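Local coordinates for protein DocCel5: Type I dockerin repeat domain from A. cellulolyticus family 5 endoglucanase WP_010249057 S15I, I16N mutant (Acetivibrio cellulolyticus, PDB 5NRK) that probably anchors a family 5 endoglucanase to a cellulosome scaffold by docking, as a calcium-binding type I dockerin, onto a cohesin domain, at residues 38-43 against 49-54. Numbering follows the deposited sequence. Where two conformers were deposited one is given.
Sequences AGDLNG and SLDFAI. With CA (calcium ion), chain F.
Leu50, Asp51 and Ile54, spaced along the first turns of helix 49-59, face the first residues of a calcium-binding EF-hand-like loop of the dockerin, which follow helix 35-39: Leu50 meets Asn42, Asp51 meets residues 39-42, and Ile54 meets Leu41 and Asn42. At the start of the helix, Ser49 OG hydrogen-bonds to the chain of another protein. Leu50 comes next and lies alongside the amide end of Asn42, at the margin of the metal site.

Asp51 carries the contact. Its CG is turned beside the backbone N (chi1 -55°), which swings the carboxylate across to the loop, and both oxygens grip the calcium, OD1 and OD2 each at 2.5 Å. From the loop side the ion takes Asp40 OD1 at 2.3 Å and Asn42 OD1, while a water adds a further ligand; Asp44 and Ser46 complete the shell. The Asp40 and Asp51 carboxylates stand nearly perpendicular, 87° apart, and the calcium between them probably offsets their mutual repulsion. Asp40's other oxygen, OD2, accepts a hydrogen bond from Lys45 N, whereas Asp51 OD2 takes one from Asn48 N. Gly39 O sits over one face of the Asp51 carboxylate, 3.3 Å from Asp51 CB. On that same face the loop backbone is tied directly to the metal ligand: Leu41 N donates to Asp51 OD1 at 2.8 Å, approaching from above the carboxylate plane, 39° out of it.

One turn on, Ile54 packs its CD1 on Asn42 CB. The Leu41 and Ile54 side chains run antiparallel alongside one another, and both also touch Phe66; Ile54 CG2 rests 3.8 Å from Leu41 CB.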
loop_
_atom_site.group_PDB
_atom_site.type_symbol
_atom_site.label_atom_id
_atom_site.label_comp_id
_atom_site.label_asym_id
_atom_site.label_seq_id
_atom_site.Cartn_x
_atom_site.Cartn_y
_atom_site.Cartn_z
ATOM N N ALA B 38 -11.908 11.788 5.343
ATOM C CA ALA B 38 -11.985 10.657 4.417
ATOM C C ALA B 38 -11.879 9.311 5.119
ATOM O O ALA B 38 -12.521 8.353 4.700
ATOM C CB ALA B 38 -10.909 10.773 3.347
ATOM N N GLY B 39 -11.079 9.241 6.185
ATOM C CA GLY B 39 -10.708 7.968 6.802
ATOM C C GLY B 39 -11.441 7.587 8.069
ATOM O O GLY B 39 -11.373 6.432 8.488
ATOM N N ASP B 40 -12.067 8.562 8.721
ATOM C CA ASP B 40 -12.749 8.331 9.997
ATOM C C ASP B 40 -14.214 8.028 9.722
ATOM O O ASP B 40 -15.021 8.934 9.461
ATOM C CB ASP B 40 -12.617 9.520 10.923
ATOM C CG ASP B 40 -13.317 9.323 12.224
ATOM O OD1 ASP B 40 -13.466 8.157 12.661
ATOM O OD2 ASP B 40 -13.725 10.352 12.819
ATOM N N LEU B 41 -14.546 6.756 9.801
ATOM C CA LEU B 41 -15.864 6.281 9.381
ATOM C C LEU B 41 -16.814 6.054 10.547
ATOM O O LEU B 41 -17.997 5.764 10.329
ATOM C CB LEU B 41 -15.728 5.009 8.582
ATOM C CG LEU B 41 -14.782 5.100 7.380
ATOM C CD1 LEU B 41 -14.742 3.790 6.616
ATOM C CD2 LEU B 41 -15.172 6.245 6.442
ATOM N N ASN B 42 -16.328 6.234 11.769
ATOM C CA ASN B 42 -17.187 6.167 12.969
ATOM C C ASN B 42 -17.202 7.430 13.813
ATOM O O ASN B 42 -17.862 7.456 14.844
ATOM C CB ASN B 42 -16.840 4.933 13.813
ATOM C CG ASN B 42 -15.391 4.886 14.214
ATOM O OD1 ASN B 42 -14.677 5.857 14.033
ATOM N ND2 ASN B 42 -14.942 3.758 14.769
ATOM N N GLY B 43 -16.524 8.497 13.378
ATOM C CA GLY B 43 -16.641 9.786 14.042
ATOM C C GLY B 43 -15.850 9.975 15.318
ATOM O O GLY B 43 -16.076 10.944 16.045
ATOM N N SER B 49 -8.120 0.546 13.007
ATOM C CA SER B 49 -8.676 -0.690 12.485
ATOM C C SER B 49 -10.191 -0.788 12.569
ATOM O O SER B 49 -10.795 -1.557 11.831
ATOM C CB SER B 49 -7.994 -1.914 13.114
ATOM O OG SER B 49 -8.171 -1.950 14.510
ATOM N N LEU B 50 -10.832 0.000 13.435
ATOM C CA LEU B 50 -12.291 0.069 13.430
ATOM C C LEU B 50 -12.801 0.659 12.119
ATOM O O LEU B 50 -13.791 0.190 11.535
ATOM C CB LEU B 50 -12.822 0.924 14.587
ATOM C CG LEU B 50 -12.503 0.513 16.014
ATOM C CD1 LEU B 50 -13.149 1.440 17.015
ATOM C CD2 LEU B 50 -12.980 -0.886 16.241
ATOM N N ASP B 51 -12.121 1.688 11.640
ATOM C CA ASP B 51 -12.481 2.285 10.342
ATOM C C ASP B 51 -12.255 1.307 9.196
ATOM O O ASP B 51 -13.071 1.219 8.264
ATOM C CB ASP B 51 -11.699 3.567 10.141
ATOM C CG ASP B 51 -11.914 4.513 11.278
ATOM O OD1 ASP B 51 -13.041 5.049 11.422
ATOM O OD2 ASP B 51 -10.992 4.726 12.090
ATOM N N PHE B 52 -11.164 0.548 9.256
ATOM C CA PHE B 52 -10.866 -0.489 8.276
ATOM C C PHE B 52 -11.996 -1.531 8.207
ATOM O O PHE B 52 -12.430 -1.923 7.125
ATOM C CB PHE B 52 -9.499 -1.071 8.655
ATOM C CG PHE B 52 -8.894 -2.044 7.678
ATOM C CD1 PHE B 52 -8.742 -1.739 6.328
ATOM C CD2 PHE B 52 -8.401 -3.246 8.140
ATOM C CE1 PHE B 52 -8.107 -2.636 5.486
ATOM C CE2 PHE B 52 -7.779 -4.146 7.290
ATOM C CZ PHE B 52 -7.673 -3.851 5.957
ATOM N N ALA B 53 -12.475 -1.939 9.378
ATOM C CA ALA B 53 -13.568 -2.879 9.464
ATOM C C ALA B 53 -14.840 -2.322 8.868
ATOM O O ALA B 53 -15.572 -3.036 8.175
ATOM C CB ALA B 53 -13.811 -3.258 10.922
ATOM N N ILE B 54 -15.124 -1.050 9.138
ATOM C CA ILE B 54 -16.321 -0.427 8.616
ATOM C C ILE B 54 -16.266 -0.355 7.089
ATOM O O ILE B 54 -17.253 -0.633 6.391
ATOM C CB ILE B 54 -16.534 0.964 9.244
ATOM C CG1 ILE B 54 -16.861 0.813 10.727
ATOM C CG2 ILE B 54 -17.637 1.727 8.515
ATOM C CD1 ILE B 54 -16.710 2.089 11.531
HETATM CA CA CA F . -12.388 6.284 13.440
HETATM O O HOH W 1 -11.986 4.394 14.894
#